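Local coordinates for arylmalonate decarboxylase (Bordetella bronchiseptica, PDB 2VLB), which catalyses the decarboxylation of 2-aryl-2-methylmalonates to 2-arylpropionates, releasing carbon dioxide, at residues L79-G84 against A137-E142; V119-L124 against V146-R151; T126-D131 against L188-L193. One frame throughout, in Å; residues are numbered along the deposited sequence. Where two conformers were deposited one is given.

Overall arrangement
The chain folds into two lobes, each built round a four-stranded parallel sheet, as in the aspartate/glutamate racemase clan. Interaction 1 bridges the lobes and is mostly buried: two phenylalanine rings form its centre, and no hydrogen bond passes between its segments. Interactions 2 and 3 both belong to the second sheet. Interaction 2 pairs an outermost strand, 146-152, with strand 121-126 through backbone bonds and is partly exposed; interaction 3, also buried, joins the loops leaving neighbouring strands 121-126 and 185-189, with a threonine hydroxyl as its hub. Helix 130-142 connects them: it supplies half of interaction 1, packs on Leu124 and Pro147 of interaction 2, and begins within 126-131 of interaction 3.

Interaction 1. Residues L79-G84 against A137-E142; sequences LSFYRG and AAFLAE
Phe139 receives the edge of Phe81 on one face of its ring, a T-shaped (edge-to-face) pair that ties together the two lobes of this racemase-like α/β fold. Helix 77-81 follows a strand of the first sheet, and helix 130-142 follows a strand of the second. A chi1 of -176° places CG of Phe139 opposite the backbone N and sends the ring out from helix 130-142 toward the turn at 81-84. The ring planes stand at 73° and their centroids are 5.0 Å apart. Between the rings the closest approach is Phe81 CD1 to Phe139 CG, 3.6 Å, with CD1 over the rim of the ring rather than its centre. The CD1-CE1 side of the Phe139 ring meets backbone: its CE1 lies 3.4 Å from Ser80 O, and its CD1 is equally near Phe81 O. That second carbonyl also closes a type I turn by accepting the N-H of Gly84. Val110 and Ser107 of helix 106-116 pack against Phe81 as well, and Ser107 also touches Phe139.

One helical turn further on, Glu142 extends its side chain to Gly84, the N-cap residue of helix 85-99. Its OE2 accepts a hydrogen bond from Ala85 N, so the carboxylate sits beside the start of that helix, where the helix dipole would probably favour its negative charge. In this position Glu142 OE2 lies 3.5 Å from Gly84 CA.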
ATOM      1  N   LEU A  79       9.699   2.779   2.498  1.00 42.25           N
ATOM      2  CA  LEU A  79       9.735   3.073   3.939  1.00 42.97           C
ATOM      3  C   LEU A  79       8.918   2.084   4.740  1.00 44.36           C
ATOM      4  O   LEU A  79       9.337   1.677   5.833  1.00 44.52           O
ATOM      5  CB  LEU A  79       9.290   4.499   4.237  1.00 43.90           C
ATOM      6  CG  LEU A  79      10.344   5.582   3.970  1.00 49.67           C
ATOM      7  CD1 LEU A  79       9.691   6.944   3.942  1.00 45.86           C
ATOM      8  CD2 LEU A  79      11.520   5.541   5.010  1.00 47.37           C
ATOM      9  N   SER A  80       7.767   1.662   4.200  1.00 43.56           N
ATOM     10  CA  SER A  80       6.880   0.740   4.942  1.00 41.14           C
ATOM     11  C   SER A  80       7.404  -0.703   5.011  1.00 41.70           C
ATOM     12  O   SER A  80       7.129  -1.399   5.980  1.00 40.71           O
ATOM     13  CB  SER A  80       5.457   0.690   4.336  1.00 40.47           C
ATOM     14  OG  SER A  80       4.872   1.972   4.300  0.75 41.36           O
ATOM     15  N   PHE A  81       8.075  -1.170   3.957  1.00 42.38           N
ATOM     16  CA  PHE A  81       8.449  -2.585   3.846  1.00 41.10           C
ATOM     17  C   PHE A  81       9.948  -2.912   3.930  1.00 42.56           C
ATOM     18  O   PHE A  81      10.312  -4.003   4.387  1.00 43.00           O
ATOM     19  CB  PHE A  81       7.964  -3.158   2.500  1.00 40.24           C
ATOM     20  CG  PHE A  81       6.477  -3.393   2.412  1.00 39.41           C
ATOM     21  CD1 PHE A  81       5.892  -4.527   2.994  1.00 41.47           C
ATOM     22  CD2 PHE A  81       5.667  -2.513   1.696  1.00 41.16           C
ATOM     23  CE1 PHE A  81       4.520  -4.763   2.888  1.00 42.65           C
ATOM     24  CE2 PHE A  81       4.279  -2.756   1.551  1.00 42.37           C
ATOM     25  CZ  PHE A  81       3.709  -3.883   2.147  1.00 41.48           C
ATOM     26  N   TYR A  82      10.819  -2.023   3.431  1.00 41.37           N
ATOM     27  CA  TYR A  82      12.184  -2.478   3.055  1.00 41.60           C
ATOM     28  C   TYR A  82      13.086  -2.779   4.240  1.00 41.76           C
ATOM     29  O   TYR A  82      14.110  -3.418   4.078  1.00 41.67           O
ATOM     30  CB  TYR A  82      12.890  -1.516   2.091  1.00 41.92           C
ATOM     31  CG  TYR A  82      12.428  -1.588   0.647  1.00 40.96           C
ATOM     32  CD1 TYR A  82      11.185  -2.154   0.302  1.00 39.28           C
ATOM     33  CD2 TYR A  82      13.208  -1.051  -0.369  1.00 46.40           C
ATOM     34  CE1 TYR A  82      10.750  -2.198  -1.014  1.00 41.12           C
ATOM     35  CE2 TYR A  82      12.783  -1.095  -1.692  1.00 48.02           C
ATOM     36  CZ  TYR A  82      11.555  -1.662  -2.003  1.00 45.32           C
ATOM     37  OH  TYR A  82      11.150  -1.694  -3.320  1.00 46.56           O
ATOM     38  N   ARG A  83      12.713  -2.313   5.427  1.00 40.99           N
ATOM     39  CA  ARG A  83      13.544  -2.567   6.607  1.00 41.85           C
ATOM     40  C   ARG A  83      12.904  -3.568   7.568  1.00 42.32           C
ATOM     41  O   ARG A  83      13.409  -3.798   8.665  1.00 44.76           O
ATOM     42  CB  ARG A  83      13.857  -1.254   7.326  1.00 40.77           C
ATOM     43  CG  ARG A  83      14.758  -0.347   6.467  1.00 38.79           C
ATOM     44  CD  ARG A  83      15.054   0.955   7.223  1.00 39.59           C
ATOM     45  NE  ARG A  83      16.060   1.731   6.515  1.00 42.06           N
ATOM     46  CZ  ARG A  83      15.794   2.598   5.534  1.00 51.54           C
ATOM     47  NH1 ARG A  83      14.540   2.836   5.167  1.00 51.88           N
ATOM     48  NH2 ARG A  83      16.789   3.247   4.945  1.00 46.16           N
ATOM     49  N   GLY A  84      11.802  -4.172   7.152  1.00 43.42           N
ATOM     50  CA  GLY A  84      11.081  -5.147   7.994  1.00 42.43           C
ATOM     51  C   GLY A  84      10.054  -4.541   8.943  1.00 43.50           C
ATOM     52  O   GLY A  84       9.890  -3.309   9.032  1.00 40.72           O
ATOM     53  N   ALA A 137       8.216  -9.887   0.159  1.00 40.24           N
ATOM     54  CA  ALA A 137       8.126 -11.303   0.570  1.00 38.55           C
ATOM     55  C   ALA A 137       8.846 -11.548   1.896  1.00 39.72           C
ATOM     56  O   ALA A 137       8.367 -12.322   2.746  1.00 39.99           O
ATOM     57  CB  ALA A 137       8.706 -12.224  -0.495  1.00 37.93           C
ATOM     58  N   ALA A 138      10.016 -10.929   2.055  1.00 37.02           N
ATOM     59  CA  ALA A 138      10.795 -11.121   3.263  1.00 38.44           C
ATOM     60  C   ALA A 138      10.026 -10.562   4.470  1.00 39.37           C
ATOM     61  O   ALA A 138       9.976 -11.183   5.534  1.00 39.07           O
ATOM     62  CB  ALA A 138      12.142 -10.457   3.118  1.00 38.22           C
ATOM     63  N   PHE A 139       9.419  -9.393   4.272  1.00 39.87           N
ATOM     64  CA  PHE A 139       8.580  -8.730   5.273  1.00 40.52           C
ATOM     65  C   PHE A 139       7.386  -9.605   5.691  1.00 40.58           C
ATOM     66  O   PHE A 139       7.111  -9.758   6.892  1.00 41.24           O
ATOM     67  CB  PHE A 139       8.051  -7.420   4.680  1.00 40.32           C
ATOM     68  CG  PHE A 139       7.245  -6.584   5.635  1.00 42.02           C
ATOM     69  CD1 PHE A 139       7.807  -5.461   6.206  1.00 38.60           C
ATOM     70  CD2 PHE A 139       5.909  -6.893   5.937  1.00 42.36           C
ATOM     71  CE1 PHE A 139       7.059  -4.641   7.097  1.00 39.31           C
ATOM     72  CE2 PHE A 139       5.157  -6.088   6.833  1.00 41.56           C
ATOM     73  CZ  PHE A 139       5.740  -4.958   7.407  1.00 43.88           C
ATOM     74  N   LEU A 140       6.647 -10.106   4.709  1.00 38.97           N
ATOM     75  CA  LEU A 140       5.512 -11.037   4.967  1.00 39.40           C
ATOM     76  C   LEU A 140       5.928 -12.316   5.675  1.00 38.04           C
ATOM     77  O   LEU A 140       5.242 -12.790   6.604  1.00 36.46           O
ATOM     78  CB  LEU A 140       4.763 -11.378   3.663  1.00 41.07           C
ATOM     79  CG  LEU A 140       4.141 -10.207   2.870  1.00 46.46           C
ATOM     80  CD1 LEU A 140       3.478 -10.715   1.564  1.00 40.60           C
ATOM     81  CD2 LEU A 140       3.156  -9.395   3.716  1.00 48.71           C
ATOM     82  N   ALA A 141       7.053 -12.885   5.242  1.00 38.18           N
ATOM     83  CA  ALA A 141       7.565 -14.117   5.837  1.00 37.75           C
ATOM     84  C   ALA A 141       7.887 -13.909   7.323  1.00 40.48           C
ATOM     85  O   ALA A 141       7.599 -14.765   8.177  1.00 36.36           O
ATOM     86  CB  ALA A 141       8.782 -14.581   5.081  1.00 37.53           C
ATOM     87  N   GLU A 142       8.474 -12.752   7.630  1.00 40.77           N
ATOM     88  CA  GLU A 142       8.850 -12.388   9.001  1.00 45.78           C
ATOM     89  C   GLU A 142       7.587 -12.304   9.889  1.00 43.84           C
ATOM     90  O   GLU A 142       7.642 -12.487  11.103  1.00 41.64           O
ATOM     91  CB  GLU A 142       9.609 -11.038   8.925  1.00 43.65           C
ATOM     92  CG  GLU A 142      10.140 -10.454  10.201  1.00 56.84           C
ATOM     93  CD  GLU A 142      10.467  -8.952  10.070  1.00 53.36           C
ATOM     94  OE1 GLU A 142      11.126  -8.419  11.000  1.00 68.98           O
ATOM     95  OE2 GLU A 142      10.049  -8.313   9.064  1.00 54.61           O
TER

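Interaction 2. Residues V119-L124 against V146-R151; sequences VRRVAL and VPTGCR
Arg121 and Val146 lie side by side and point the same way, with CG1 of Val146 over one face of the guanidinium, 3.8 Å from Arg121 NH1. They start the parallel strand pair of a β-α-β unit, strand 121-126, helix 130-142 and strand 146-152. A bend at chi3 (66°) turns the guanidinium over the neighbouring strand, where Thr148 crosses the arginine at about a right angle and sets CG2 3.7 Å from Arg121 CB. NH2 of the same guanidinium forms a salt bridge to Asp182, holding the end of the side chain.

On the other side of the sheet, beneath helix 130-142, Leu124 and Pro147 again run alongside each other, with Leu124 CD1 3.9 Å from Pro147 CB. Next to them Cys150 turns SG toward Leu124 CB; this sulfur carries a covalently linked β-mercaptoethanol, probably from the crystallisation liquor.

Between the strands the pairing is by backbone. Val146 N gives its hydrogen to Arg120 O at 2.8 Å, and Val146 O receives Val122 N. Further along, the bond from Leu124 N to Gly149 O is nearly straight (174°), and Arg151 N binds Leu124 O. Val122 pairs with Pro147 but Leu124 with Cys150, so the outer strand holds one extra residue, a β bulge. At this bulge Thr148 N donates to Val122 O at 2.8 Å, from above the carbonyl plane. The hydroxyl of Thr148 has Ser183 OG as its main partner; any bond from Thr148 OG1 to Val122 O, 3.0 Å away, is at best weak.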
ATOM      1  N   VAL A 119      -5.840 -14.810   4.172  1.00 41.13           N
ATOM      2  CA  VAL A 119      -4.781 -15.219   3.248  1.00 43.16           C
ATOM      3  C   VAL A 119      -3.496 -15.543   4.026  1.00 44.86           C
ATOM      4  O   VAL A 119      -2.909 -14.656   4.653  1.00 43.89           O
ATOM      5  CB  VAL A 119      -4.531 -14.120   2.161  1.00 43.42           C
ATOM      6  CG1 VAL A 119      -3.308 -14.429   1.280  1.00 43.10           C
ATOM      7  CG2 VAL A 119      -5.762 -13.953   1.277  1.00 44.58           C
ATOM      8  N   ARG A 120      -3.059 -16.800   3.992  1.00 44.57           N
ATOM      9  CA  ARG A 120      -1.777 -17.133   4.626  1.00 46.73           C
ATOM     10  C   ARG A 120      -0.666 -17.382   3.601  1.00 43.76           C
ATOM     11  O   ARG A 120       0.454 -16.882   3.758  1.00 43.82           O
ATOM     12  CB  ARG A 120      -1.885 -18.298   5.631  1.00 45.13           C
ATOM     13  CG  ARG A 120      -0.653 -18.325   6.578  1.00 50.40           C
ATOM     14  CD  ARG A 120      -0.686 -19.397   7.660  1.00 53.29           C
ATOM     15  NE  ARG A 120       0.348 -19.103   8.664  1.00 66.06           N
ATOM     16  CZ  ARG A 120       0.804 -19.943   9.602  1.00 68.56           C
ATOM     17  NH1 ARG A 120       0.343 -21.193   9.712  1.00 67.08           N
ATOM     18  NH2 ARG A 120       1.747 -19.525  10.440  1.00 67.62           N
ATOM     19  N   ARG A 121      -0.985 -18.143   2.553  1.00 41.99           N
ATOM     20  CA  ARG A 121      -0.044 -18.386   1.462  1.00 39.37           C
ATOM     21  C   ARG A 121      -0.292 -17.348   0.367  1.00 39.74           C
ATOM     22  O   ARG A 121      -1.399 -17.279  -0.164  1.00 40.18           O
ATOM     23  CB  ARG A 121      -0.199 -19.817   0.944  1.00 39.39           C
ATOM     24  CG  ARG A 121       0.112 -20.877   2.012  1.00 33.31           C
ATOM     25  CD  ARG A 121      -0.032 -22.309   1.495  1.00 40.47           C
ATOM     26  NE  ARG A 121       0.962 -22.619   0.467  1.00 42.64           N
ATOM     27  CZ  ARG A 121       2.186 -23.093   0.698  1.00 43.38           C
ATOM     28  NH1 ARG A 121       2.615 -23.316   1.939  1.00 41.99           N
ATOM     29  NH2 ARG A 121       2.992 -23.337  -0.330  1.00 40.66           N
ATOM     30  N   VAL A 122       0.722 -16.521   0.067  1.00 39.67           N
ATOM     31  CA  VAL A 122       0.589 -15.382  -0.871  1.00 41.29           C
ATOM     32  C   VAL A 122       1.505 -15.474  -2.101  1.00 41.54           C
ATOM     33  O   VAL A 122       2.719 -15.638  -1.954  1.00 43.51           O
ATOM     34  CB  VAL A 122       0.999 -14.017  -0.223  1.00 43.43           C
ATOM     35  CG1 VAL A 122       0.327 -12.852  -0.959  1.00 44.78           C
ATOM     36  CG2 VAL A 122       0.710 -13.959   1.227  1.00 43.40           C
ATOM     37  N   ALA A 123       0.940 -15.324  -3.301  1.00 40.93           N
ATOM     38  CA  ALA A 123       1.739 -15.051  -4.508  1.00 38.82           C
ATOM     39  C   ALA A 123       1.878 -13.540  -4.682  1.00 40.35           C
ATOM     40  O   ALA A 123       0.887 -12.804  -4.565  1.00 41.75           O
ATOM     41  CB  ALA A 123       1.098 -15.678  -5.751  1.00 38.24           C
ATOM     42  N   LEU A 124       3.102 -13.079  -4.927  1.00 39.81           N
ATOM     43  CA  LEU A 124       3.390 -11.656  -5.092  1.00 39.41           C
ATOM     44  C   LEU A 124       3.583 -11.316  -6.568  1.00 40.18           C
ATOM     45  O   LEU A 124       4.215 -12.076  -7.322  1.00 41.48           O
ATOM     46  CB  LEU A 124       4.637 -11.244  -4.308  1.00 39.33           C
ATOM     47  CG  LEU A 124       4.554 -11.314  -2.773  1.00 40.77           C
ATOM     48  CD1 LEU A 124       4.737 -12.753  -2.255  1.00 39.19           C
ATOM     49  CD2 LEU A 124       5.576 -10.349  -2.153  1.00 42.66           C
ATOM     50  N   VAL A 146       3.270 -16.827   4.192  1.00 40.24           N
ATOM     51  CA  VAL A 146       4.091 -17.730   3.389  1.00 38.77           C
ATOM     52  C   VAL A 146       4.093 -17.303   1.909  1.00 39.17           C
ATOM     53  O   VAL A 146       3.167 -17.616   1.148  1.00 38.45           O
ATOM     54  CB  VAL A 146       3.690 -19.231   3.595  1.00 37.48           C
ATOM     55  CG1 VAL A 146       4.527 -20.151   2.737  1.00 35.54           C
ATOM     56  CG2 VAL A 146       3.855 -19.626   5.067  1.00 35.78           C
ATOM     57  N   PRO A 147       5.132 -16.560   1.504  1.00 38.97           N
ATOM     58  CA  PRO A 147       5.265 -16.274   0.073  1.00 39.07           C
ATOM     59  C   PRO A 147       5.419 -17.573  -0.720  1.00 38.94           C
ATOM     60  O   PRO A 147       6.127 -18.498  -0.305  1.00 40.73           O
ATOM     61  CB  PRO A 147       6.515 -15.398   0.006  1.00 37.51           C
ATOM     62  CG  PRO A 147       6.574 -14.768   1.392  1.00 37.43           C
ATOM     63  CD  PRO A 147       6.170 -15.876   2.304  1.00 36.51           C
ATOM     64  N   THR A 148       4.685 -17.671  -1.813  1.00 39.26           N
ATOM     65  CA  THR A 148       4.666 -18.900  -2.587  1.00 36.64           C
ATOM     66  C   THR A 148       5.281 -18.736  -3.985  1.00 39.33           C
ATOM     67  O   THR A 148       5.419 -19.714  -4.714  1.00 37.24           O
ATOM     68  CB  THR A 148       3.207 -19.403  -2.762  1.00 39.91           C
ATOM     69  OG1 THR A 148       2.412 -18.332  -3.288  1.00 37.39           O
ATOM     70  CG2 THR A 148       2.618 -19.873  -1.423  1.00 35.81           C
ATOM     71  N   GLY A 149       5.643 -17.512  -4.366  1.00 40.61           N
ATOM     72  CA  GLY A 149       6.095 -17.256  -5.736  1.00 41.28           C
ATOM     73  C   GLY A 149       6.055 -15.778  -6.021  1.00 43.14           C
ATOM     74  O   GLY A 149       5.322 -15.039  -5.354  1.00 45.53           O
ATOM     75  N   CYS A 150       6.855 -15.337  -6.999  1.00 42.52           N
ATOM     76  CA  CYS A 150       7.065 -13.907  -7.253  1.00 41.73           C
ATOM     77  C   CYS A 150       7.144 -13.708  -8.763  1.00 42.68           C
ATOM     78  O   CYS A 150       7.823 -14.477  -9.458  1.00 43.51           O
ATOM     79  CB  CYS A 150       8.351 -13.408  -6.582  1.00 41.98           C
ATOM     80  SG  CYS A 150       8.234 -13.246  -4.741  1.00 50.11           S
ATOM     81  N   ARG A 151       6.401 -12.722  -9.272  1.00 41.95           N
ATOM     82  CA  ARG A 151       6.413 -12.409 -10.705  1.00 40.12           C
ATOM     83  C   ARG A 151       6.461 -10.905 -10.898  1.00 41.65           C
ATOM     84  O   ARG A 151       5.759 -10.161 -10.212  1.00 40.17           O
ATOM     85  CB  ARG A 151       5.188 -12.995 -11.394  1.00 41.88           C
ATOM     86  CG  ARG A 151       5.344 -13.064 -12.899  1.00 37.97           C
ATOM     87  CD  ARG A 151       4.078 -13.592 -13.559  1.00 45.20           C
ATOM     88  NE  ARG A 151       4.214 -13.664 -15.014  1.00 49.30           N
ATOM     89  CZ  ARG A 151       4.754 -14.688 -15.668  1.00 56.32           C
ATOM     90  NH1 ARG A 151       5.220 -15.746 -15.012  1.00 56.77           N
ATOM     91  NH2 ARG A 151       4.828 -14.653 -16.987  1.00 58.50           N
TER

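Interaction 3. Residues T126-D131 against L188-L193; sequences TAYIDD and LSCGGL
The backbones of Thr126 and Ser189 run alongside each other in the same direction, CA atoms 5.1 Å apart, and stay close as both strands give way to loops, where Ala127 meets Gly191. The one backbone-to-backbone hydrogen bond across the contact, Ala127 N to Cys190 O at 3.1 Å, is bent, with 136° at the hydrogen, and arrives from above the carbonyl plane.

Thr126 supplies the shorter link. Its OG1, set anti to the backbone N (chi1 -173°), donates to Ser189 O at 2.7 Å, again well above the plane of the acceptor carbonyl. The same oxygen accepts the N-H of Tyr128 in a nearly straight bond, 3.1 Å from OG1 to Tyr128 N, which makes an ST turn. Gripped by two bonds, the hydroxyl ties the turn in its own segment to the end of strand 185-189. CB of Cys190 fits in beside it, 3.2 Å from Thr126 OG1 and 3.8 Å from Tyr128 CB. The cysteine sulfur approaches the Tyr128 ring obliquely, 5.4 Å from SG to the ring centroid, while Tyr128 OH is held by a hydrogen bond to Glu159. CB of Ala127 packs against Cys190 O and Gly191 CA.

Cys190 adopts left-handed backbone angles just beyond its strand, and its SG is linked covalently to β-mercaptoethanol, which shows that a small thiol can reach it. Adjacent loops at the C-terminal ends of parallel strands are where α/β folds, including the racemase clan, commonly place their active sites.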
ATOM      1  N   THR A 126       4.264  -7.729  -9.210  1.00 37.32           N
ATOM      2  CA  THR A 126       4.542  -6.296  -9.330  1.00 35.74           C
ATOM      3  C   THR A 126       4.744  -5.898 -10.793  1.00 40.65           C
ATOM      4  O   THR A 126       5.126  -6.729 -11.624  1.00 37.99           O
ATOM      5  CB  THR A 126       5.735  -5.861  -8.454  1.00 37.81           C
ATOM      6  OG1 THR A 126       5.825  -4.428  -8.515  1.00 39.90           O
ATOM      7  CG2 THR A 126       7.080  -6.485  -8.941  1.00 35.65           C
ATOM      8  N   ALA A 127       4.449  -4.640 -11.129  1.00 41.84           N
ATOM      9  CA  ALA A 127       4.795  -4.140 -12.462  1.00 40.69           C
ATOM     10  C   ALA A 127       6.267  -3.670 -12.486  1.00 39.70           C
ATOM     11  O   ALA A 127       6.829  -3.424 -13.544  1.00 39.90           O
ATOM     12  CB  ALA A 127       3.853  -3.025 -12.883  1.00 36.91           C
ATOM     13  N   TYR A 128       6.885  -3.571 -11.314  1.00 38.44           N
ATOM     14  CA  TYR A 128       8.246  -3.063 -11.194  1.00 40.73           C
ATOM     15  C   TYR A 128       9.260  -4.220 -11.270  1.00 40.85           C
ATOM     16  O   TYR A 128       9.003  -5.253 -11.911  1.00 40.98           O
ATOM     17  CB  TYR A 128       8.335  -2.309  -9.867  1.00 40.82           C
ATOM     18  CG  TYR A 128       9.473  -1.336  -9.640  1.00 45.28           C
ATOM     19  CD1 TYR A 128       9.935  -0.489 -10.638  1.00 49.19           C
ATOM     20  CD2 TYR A 128      10.034  -1.221  -8.367  1.00 48.91           C
ATOM     21  CE1 TYR A 128      10.969   0.430 -10.381  1.00 49.08           C
ATOM     22  CE2 TYR A 128      11.048  -0.322  -8.100  1.00 50.92           C
ATOM     23  CZ  TYR A 128      11.510   0.500  -9.100  1.00 47.29           C
ATOM     24  OH  TYR A 128      12.516   1.388  -8.786  1.00 53.08           O
ATOM     25  N   ILE A 129      10.415  -4.031 -10.629  1.00 40.79           N
ATOM     26  CA  ILE A 129      11.533  -4.969 -10.694  1.00 40.56           C
ATOM     27  C   ILE A 129      11.402  -6.054  -9.626  1.00 41.03           C
ATOM     28  O   ILE A 129      10.665  -5.879  -8.634  1.00 40.00           O
ATOM     29  CB  ILE A 129      12.899  -4.218 -10.549  1.00 40.46           C
ATOM     30  CG1 ILE A 129      12.977  -3.447  -9.216  1.00 40.53           C
ATOM     31  CG2 ILE A 129      13.108  -3.274 -11.756  1.00 42.13           C
ATOM     32  CD1 ILE A 129      14.338  -2.795  -8.950  1.00 41.67           C
ATOM     33  N   ASP A 130      12.118  -7.166  -9.826  1.00 40.69           N
ATOM     34  CA  ASP A 130      12.140  -8.281  -8.863  1.00 41.48           C
ATOM     35  C   ASP A 130      12.401  -7.849  -7.413  1.00 42.61           C
ATOM     36  O   ASP A 130      11.796  -8.391  -6.488  1.00 41.11           O
ATOM     37  CB  ASP A 130      13.200  -9.303  -9.256  1.00 44.17           C
ATOM     38  CG  ASP A 130      12.817 -10.084 -10.484  1.00 49.06           C
ATOM     39  OD1 ASP A 130      11.606 -10.368 -10.652  1.00 56.00           O
ATOM     40  OD2 ASP A 130      13.725 -10.437 -11.270  1.00 54.72           O
ATOM     41  N   ASP A 131      13.295  -6.885  -7.218  1.00 41.59           N
ATOM     42  CA  ASP A 131      13.671  -6.497  -5.845  1.00 43.56           C
ATOM     43  C   ASP A 131      12.483  -6.081  -4.966  1.00 43.47           C
ATOM     44  O   ASP A 131      12.485  -6.360  -3.758  1.00 42.62           O
ATOM     45  CB  ASP A 131      14.798  -5.455  -5.827  1.00 45.61           C
ATOM     46  CG  ASP A 131      16.165  -6.055  -6.213  1.00 55.84           C
ATOM     47  OD1 ASP A 131      16.251  -7.289  -6.500  1.00 56.60           O
ATOM     48  OD2 ASP A 131      17.162  -5.292  -6.249  1.00 59.88           O
ATOM     49  N   LEU A 188      -0.490  -7.545  -5.040  1.00 41.13           N
ATOM     50  CA  LEU A 188       0.010  -6.715  -6.126  1.00 41.40           C
ATOM     51  C   LEU A 188       0.575  -5.431  -5.537  1.00 42.75           C
ATOM     52  O   LEU A 188      -0.119  -4.723  -4.798  1.00 43.54           O
ATOM     53  CB  LEU A 188      -1.112  -6.411  -7.132  1.00 41.65           C
ATOM     54  CG  LEU A 188      -0.753  -5.406  -8.256  1.00 41.55           C
ATOM     55  CD1 LEU A 188       0.220  -6.013  -9.310  1.00 41.13           C
ATOM     56  CD2 LEU A 188      -2.028  -4.869  -8.931  1.00 42.56           C
ATOM     57  N   SER A 189       1.835  -5.138  -5.839  1.00 41.21           N
ATOM     58  CA  SER A 189       2.451  -3.873  -5.416  1.00 42.15           C
ATOM     59  C   SER A 189       3.108  -3.198  -6.607  1.00 41.29           C
ATOM     60  O   SER A 189       3.334  -3.828  -7.644  1.00 40.87           O
ATOM     61  CB  SER A 189       3.505  -4.131  -4.339  1.00 43.21           C
ATOM     62  OG  SER A 189       4.567  -4.921  -4.872  1.00 43.06           O
ATOM     63  N   CYS A 190       3.439  -1.920  -6.442  1.00 42.05           N
ATOM     64  CA  CYS A 190       4.085  -1.119  -7.480  1.00 42.13           C
ATOM     65  C   CYS A 190       3.499  -1.421  -8.860  1.00 42.14           C
ATOM     66  O   CYS A 190       4.216  -1.841  -9.769  1.00 42.27           O
ATOM     67  CB  CYS A 190       5.585  -1.371  -7.463  1.00 43.79           C
ATOM     68  SG  CYS A 190       6.314  -0.817  -5.922  1.00 49.26           S
ATOM     69  N   GLY A 191       2.190  -1.213  -8.994  1.00 42.13           N
ATOM     70  CA  GLY A 191       1.467  -1.558 -10.222  1.00 42.46           C
ATOM     71  C   GLY A 191       1.255  -0.372 -11.143  1.00 42.07           C
ATOM     72  O   GLY A 191       0.481  -0.451 -12.093  1.00 41.75           O
ATOM     73  N   GLY A 192       1.939   0.736 -10.866  1.00 42.01           N
ATOM     74  CA  GLY A 192       1.740   1.970 -11.640  1.00 41.40           C
ATOM     75  C   GLY A 192       0.569   2.789 -11.128  1.00 41.87           C
ATOM     76  O   GLY A 192      -0.016   2.459 -10.105  1.00 42.29           O
ATOM     77  N   LEU A 193       0.207   3.846 -11.844  1.00 40.75           N
ATOM     78  CA  LEU A 193      -0.777   4.823 -11.332  1.00 44.69           C
ATOM     79  C   LEU A 193      -2.187   4.277 -11.025  1.00 44.65           C
ATOM     80  O   LEU A 193      -2.868   4.832 -10.164  1.00 45.28           O
ATOM     81  CB  LEU A 193      -0.888   6.060 -12.250  1.00 43.88           C
ATOM     82  CG  LEU A 193       0.301   7.043 -12.323  1.00 51.67           C
ATOM     83  CD1 LEU A 193      -0.090   8.240 -13.165  1.00 55.11           C
ATOM     84  CD2 LEU A 193       0.834   7.493 -10.951  1.00 54.28           C
TER